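Local coordinates for protein 2-hydroxyisobutyryl-CoA synthetase (Aquincola tertiaricarbonis, PDB 6HDY) that belongs to the ANL superfamily of AMP-binding enzymes, with a large N-terminal and a smaller C-terminal domain, at residues R316-Y327 with R339-N350. Sequence-based numbering, arbitrary orientation.
Sequences RVPYGQRGTPVY and RLLSGDLTLWTN. With 8LQ ([[(2~{R},3~{S},4~{R},5~{R})-5-(6-aminopurin-9-yl)-3,4-bis(oxidanyl)oxolan-2-yl]methoxy-oxidanyl-phosphoryl] (3~{S})-3-oxidanylbutanoate), chain C.
The Y319 ring turns its edge toward the face of W348, an edge-to-face pair, with CE1 of Y319 3.5 Å above the indole plane and the Y319 ring inclined 50° to the five-membered ring of W348. N350 lies alongside the tyrosine and lays its CB over the centre of that ring, 9° off the normal, a CH-pi contact. CG of W348 sits between its own backbone N and carbonyl carbon (chi1 76°), which carries the indole across to 316-327, where its NE1 donates to V317 O at 3.0 Å; the acceptor sits in the indole plane, but the donor rises above the carbonyl plane. G320 N bonds to W348 O at 2.7 Å.

These residues flank a beta hairpin in an antiparallel sheet of the AMP-binding domain. Its register slips by two residues between the G323-T346 and V326-L341 pairs, and the S342-D344 turn fills the break. There P325 O accepts from both N and OG of S342, the hydroxyl on a lone pair, while S342 OG receives D344 N, forming an ST turn. T324 OG1 donates to D344 O. The D344 carboxylate accepts O2' and O3' of 8LQ through OD1 and OD2, each at 2.6 Å, and a water links OD2 to Y327 OH.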
loop_
_atom_site.group_PDB
_atom_site.type_symbol
_atom_site.label_atom_id
_atom_site.label_comp_id
_atom_site.label_asym_id
_atom_site.label_seq_id
_atom_site.Cartn_x
_atom_site.Cartn_y
_atom_site.Cartn_z
ATOM N N ARG A 316 -36.074 10.040 8.027
ATOM C CA ARG A 316 -35.256 10.422 9.178
ATOM C C ARG A 316 -35.987 10.173 10.493
ATOM O O ARG A 316 -37.191 10.412 10.574
ATOM C CB ARG A 316 -34.816 11.898 9.092
ATOM C CG ARG A 316 -33.761 12.203 8.018
ATOM C CD ARG A 316 -33.647 13.702 7.751
ATOM N NE ARG A 316 -34.900 14.274 7.238
ATOM C CZ ARG A 316 -35.176 15.577 7.170
ATOM N NH1 ARG A 316 -34.287 16.474 7.578
ATOM N NH2 ARG A 316 -36.346 15.990 6.704
ATOM N N VAL A 317 -35.268 9.630 11.496
ATOM C CA VAL A 317 -35.794 9.400 12.845
ATOM C C VAL A 317 -35.527 10.694 13.637
ATOM O O VAL A 317 -34.554 11.392 13.302
ATOM C CB VAL A 317 -35.211 8.138 13.562
ATOM C CG1 VAL A 317 -35.527 6.862 12.794
ATOM C CG2 VAL A 317 -33.712 8.245 13.841
ATOM N N PRO A 318 -36.341 11.064 14.664
ATOM C CA PRO A 318 -36.036 12.296 15.423
ATOM C C PRO A 318 -34.695 12.184 16.146
ATOM O O PRO A 318 -34.226 11.062 16.368
ATOM C CB PRO A 318 -37.190 12.379 16.448
ATOM C CG PRO A 318 -38.263 11.505 15.909
ATOM C CD PRO A 318 -37.548 10.398 15.205
ATOM N N TYR A 319 -34.079 13.326 16.517
ATOM C CA TYR A 319 -32.826 13.311 17.277
ATOM C C TYR A 319 -33.055 12.682 18.649
ATOM O O TYR A 319 -34.109 12.875 19.257
ATOM C CB TYR A 319 -32.226 14.711 17.390
ATOM C CG TYR A 319 -31.834 15.308 16.057
ATOM C CD1 TYR A 319 -30.854 14.713 15.261
ATOM C CD2 TYR A 319 -32.445 16.464 15.584
ATOM C CE1 TYR A 319 -30.475 15.272 14.037
ATOM C CE2 TYR A 319 -32.090 17.019 14.356
ATOM C CZ TYR A 319 -31.102 16.424 13.588
ATOM O OH TYR A 319 -30.742 17.002 12.397
ATOM N N GLY A 320 -32.101 11.880 19.092
ATOM C CA GLY A 320 -32.222 11.133 20.341
ATOM C C GLY A 320 -32.694 9.713 20.094
ATOM O O GLY A 320 -32.759 8.911 21.027
ATOM N N GLN A 321 -33.027 9.395 18.825
ATOM C CA GLN A 321 -33.487 8.071 18.405
ATOM C C GLN A 321 -32.455 7.338 17.519
ATOM O O GLN A 321 -31.605 7.971 16.883
ATOM C CB GLN A 321 -34.879 8.148 17.746
ATOM C CG GLN A 321 -35.730 6.879 17.888
ATOM C CD GLN A 321 -35.711 6.302 19.286
ATOM O OE1 GLN A 321 -36.150 6.943 20.249
ATOM N NE2 GLN A 321 -35.161 5.091 19.428
ATOM N N ARG A 322 -32.500 5.990 17.560
ATOM C CA ARG A 322 -31.623 5.087 16.814
ATOM C C ARG A 322 -32.181 4.827 15.412
ATOM O O ARG A 322 -33.399 4.802 15.220
ATOM C CB ARG A 322 -31.454 3.752 17.566
ATOM C CG ARG A 322 -30.597 3.812 18.831
ATOM C CD ARG A 322 -30.497 2.442 19.493
ATOM N NE ARG A 322 -29.402 2.383 20.470
ATOM C CZ ARG A 322 -28.730 1.277 20.793
ATOM N NH1 ARG A 322 -27.750 1.325 21.688
ATOM N NH2 ARG A 322 -29.027 0.118 20.212
ATOM N N GLY A 323 -31.290 4.609 14.453
ATOM C CA GLY A 323 -31.668 4.327 13.070
ATOM C C GLY A 323 -30.499 3.934 12.188
ATOM O O GLY A 323 -29.390 3.701 12.680
ATOM N N THR A 324 -30.737 3.854 10.876
ATOM C CA THR A 324 -29.696 3.466 9.946
ATOM C C THR A 324 -29.155 4.646 9.134
ATOM O O THR A 324 -29.930 5.357 8.503
ATOM C CB THR A 324 -30.126 2.274 9.045
ATOM O OG1 THR A 324 -28.966 1.796 8.364
ATOM C CG2 THR A 324 -31.214 2.629 8.028
ATOM N N PRO A 325 -27.824 4.844 9.100
ATOM C CA PRO A 325 -27.264 5.911 8.248
ATOM C C PRO A 325 -27.481 5.663 6.744
ATOM O O PRO A 325 -27.238 4.566 6.214
ATOM C CB PRO A 325 -25.775 5.909 8.612
ATOM C CG PRO A 325 -25.690 5.188 9.953
ATOM C CD PRO A 325 -26.759 4.146 9.852
ATOM N N VAL A 326 -28.003 6.689 6.071
ATOM C CA VAL A 326 -28.264 6.749 4.629
ATOM C C VAL A 326 -27.433 7.952 4.190
ATOM O O VAL A 326 -27.525 9.015 4.821
ATOM C CB VAL A 326 -29.783 6.864 4.282
ATOM C CG1 VAL A 326 -30.015 7.255 2.814
ATOM C CG2 VAL A 326 -30.528 5.572 4.621
ATOM N N TYR A 327 -26.558 7.763 3.163
ATOM C CA TYR A 327 -25.609 8.797 2.762
ATOM C C TYR A 327 -25.721 9.265 1.332
ATOM O O TYR A 327 -25.999 8.468 0.438
ATOM C CB TYR A 327 -24.167 8.317 2.984
ATOM C CG TYR A 327 -23.810 7.811 4.362
ATOM C CD1 TYR A 327 -23.504 8.697 5.397
ATOM C CD2 TYR A 327 -23.658 6.448 4.607
ATOM C CE1 TYR A 327 -23.075 8.235 6.645
ATOM C CE2 TYR A 327 -23.211 5.976 5.843
ATOM C CZ TYR A 327 -22.928 6.875 6.860
ATOM O OH TYR A 327 -22.517 6.416 8.088
ATOM N N ARG A 339 -28.249 8.576 -1.591
ATOM C CA ARG A 339 -29.057 7.867 -0.613
ATOM C C ARG A 339 -28.662 6.395 -0.552
ATOM O O ARG A 339 -29.501 5.511 -0.681
ATOM C CB ARG A 339 -30.579 8.113 -0.815
ATOM C CG ARG A 339 -30.978 9.419 -0.180
ATOM C CD ARG A 339 -32.428 9.823 -0.308
ATOM N NE ARG A 339 -33.392 8.794 0.075
ATOM C CZ ARG A 339 -33.843 8.579 1.306
ATOM N NH1 ARG A 339 -33.365 9.278 2.330
ATOM N NH2 ARG A 339 -34.757 7.648 1.528
ATOM N N LEU A 340 -27.367 6.129 -0.345
ATOM C CA LEU A 340 -26.908 4.748 -0.157
ATOM C C LEU A 340 -27.211 4.308 1.278
ATOM O O LEU A 340 -26.861 5.001 2.244
ATOM C CB LEU A 340 -25.411 4.547 -0.489
ATOM C CG LEU A 340 -24.749 3.171 -0.172
ATOM C CD1 LEU A 340 -25.270 2.064 -1.101
ATOM C CD2 LEU A 340 -23.220 3.259 -0.260
ATOM N N LEU A 341 -27.898 3.162 1.385
ATOM C CA LEU A 341 -28.268 2.517 2.633
ATOM C C LEU A 341 -27.004 1.835 3.214
ATOM O O LEU A 341 -26.391 1.014 2.541
ATOM C CB LEU A 341 -29.401 1.501 2.365
ATOM C CG LEU A 341 -29.835 0.584 3.528
ATOM C CD1 LEU A 341 -30.354 1.392 4.712
ATOM C CD2 LEU A 341 -30.907 -0.392 3.070
ATOM N N SER A 342 -26.587 2.224 4.430
ATOM C CA SER A 342 -25.386 1.657 5.050
ATOM C C SER A 342 -25.626 0.272 5.593
ATOM O O SER A 342 -24.746 -0.582 5.500
ATOM C CB SER A 342 -24.863 2.559 6.161
ATOM O OG SER A 342 -25.736 2.527 7.279
ATOM N N GLY A 343 -26.815 0.068 6.151
ATOM C CA GLY A 343 -27.211 -1.167 6.810
ATOM C C GLY A 343 -26.663 -1.216 8.226
ATOM O O GLY A 343 -26.653 -2.276 8.853
ATOM N N ASP A 344 -26.192 -0.056 8.739
ATOM C CA ASP A 344 -25.594 0.082 10.060
ATOM C C ASP A 344 -26.598 0.625 11.044
ATOM O O ASP A 344 -27.657 1.090 10.634
ATOM C CB ASP A 344 -24.352 0.981 9.992
ATOM C CG ASP A 344 -23.243 0.390 9.156
ATOM O OD1 ASP A 344 -22.939 -0.801 9.336
ATOM O OD2 ASP A 344 -22.672 1.122 8.329
ATOM N N LEU A 345 -26.284 0.543 12.350
ATOM C CA LEU A 345 -27.138 1.093 13.385
ATOM C C LEU A 345 -26.382 2.170 14.150
ATOM O O LEU A 345 -25.209 1.993 14.490
ATOM C CB LEU A 345 -27.678 -0.003 14.326
ATOM C CG LEU A 345 -28.855 0.397 15.187
ATOM C CD1 LEU A 345 -30.135 0.464 14.378
ATOM C CD2 LEU A 345 -29.030 -0.560 16.358
ATOM N N THR A 346 -27.052 3.299 14.394
ATOM C CA THR A 346 -26.488 4.413 15.163
ATOM C C THR A 346 -27.609 5.172 15.883
ATOM O O THR A 346 -28.788 4.878 15.703
ATOM C CB THR A 346 -25.638 5.348 14.255
ATOM O OG1 THR A 346 -24.797 6.166 15.068
ATOM C CG2 THR A 346 -26.489 6.239 13.357
ATOM N N LEU A 347 -27.216 6.148 16.691
ATOM C CA LEU A 347 -28.074 7.101 17.367
ATOM C C LEU A 347 -27.461 8.454 17.019
ATOM O O LEU A 347 -26.233 8.620 17.083
ATOM C CB LEU A 347 -28.078 6.893 18.898
ATOM C CG LEU A 347 -29.118 7.726 19.670
ATOM C CD1 LEU A 347 -29.647 6.962 20.845
ATOM C CD2 LEU A 347 -28.540 9.033 20.160
ATOM N N TRP A 348 -28.324 9.415 16.678
ATOM C CA TRP A 348 -27.914 10.777 16.359
ATOM C C TRP A 348 -28.659 11.802 17.230
ATOM O O TRP A 348 -29.819 11.589 17.593
ATOM C CB TRP A 348 -27.993 11.095 14.834
ATOM C CG TRP A 348 -29.352 11.351 14.207
ATOM C CD1 TRP A 348 -30.578 10.945 14.664
ATOM C CD2 TRP A 348 -29.585 11.975 12.937
ATOM N NE1 TRP A 348 -31.564 11.344 13.788
ATOM C CE2 TRP A 348 -30.983 11.983 12.723
ATOM C CE3 TRP A 348 -28.742 12.544 11.957
ATOM C CZ2 TRP A 348 -31.555 12.511 11.560
ATOM C CZ3 TRP A 348 -29.314 13.102 10.830
ATOM C CH2 TRP A 348 -30.704 13.068 10.630
ATOM N N THR A 349 -27.950 12.877 17.613
ATOM C CA THR A 349 -28.479 13.982 18.427
ATOM C C THR A 349 -28.079 15.289 17.765
ATOM O O THR A 349 -27.215 15.285 16.881
ATOM C CB THR A 349 -27.999 13.893 19.891
ATOM O OG1 THR A 349 -26.571 13.817 19.933
ATOM C CG2 THR A 349 -28.619 12.731 20.644
ATOM N N ASN A 350 -28.741 16.385 18.130
ATOM C CA ASN A 350 -28.439 17.691 17.562
ATOM C C ASN A 350 -28.209 18.766 18.637
ATOM O O ASN A 350 -28.590 19.925 18.467
ATOM C CB ASN A 350 -29.485 18.117 16.533
ATOM C CG ASN A 350 -28.988 19.170 15.567
ATOM O OD1 ASN A 350 -27.788 19.261 15.270
ATOM N ND2 ASN A 350 -29.892 20.011 15.081
HETATM N N9 8LQ C . -17.455 0.782 9.953
HETATM C C8 8LQ C . -16.578 1.568 9.309
HETATM N N7 8LQ C . -16.188 2.536 10.133
HETATM C C5 8LQ C . -16.844 2.370 11.294
HETATM C C6 8LQ C . -16.803 3.011 12.483
HETATM N N6 8LQ C . -16.022 4.074 12.598
HETATM N N1 8LQ C . -17.558 2.620 13.527
HETATM C C2 8LQ C . -18.386 1.501 13.421
HETATM N N3 8LQ C . -18.358 0.813 12.217
HETATM C C4 8LQ C . -17.622 1.275 11.178
HETATM C CAA 8LQ C . -13.042 2.830 4.188
HETATM C CAZ 8LQ C . -13.343 3.112 5.684
HETATM O OAE 8LQ C . -12.347 2.500 6.497
HETATM C CAL 8LQ C . -14.724 2.581 6.117
HETATM C CAS 8LQ C . -14.851 1.083 5.813
HETATM O OAC 8LQ C . -14.321 0.259 6.552
HETATM O OAQ 8LQ C . -15.511 0.773 4.638
HETATM P PBC 8LQ C . -16.005 -0.706 4.281
HETATM O OAH 8LQ C . -14.668 -1.553 4.150
HETATM O OAD 8LQ C . -16.842 -0.767 3.069
HETATM O "O5'" 8LQ C . -16.849 -1.149 5.541
HETATM C "C5'" 8LQ C . -17.901 -0.276 5.946
HETATM C "C4'" 8LQ C . -18.571 -0.833 7.176
HETATM O "O4'" 8LQ C . -17.593 -0.954 8.243
HETATM C "C3'" 8LQ C . -19.536 0.175 7.637
HETATM O "O3'" 8LQ C . -20.806 0.011 6.944
HETATM C "C2'" 8LQ C . -19.626 -0.171 9.124
HETATM O "O2'" 8LQ C . -20.417 -1.405 9.350
HETATM C "C1'" 8LQ C . -18.174 -0.434 9.449
HETATM O O HOH W 1 -21.933 3.779 8.309
#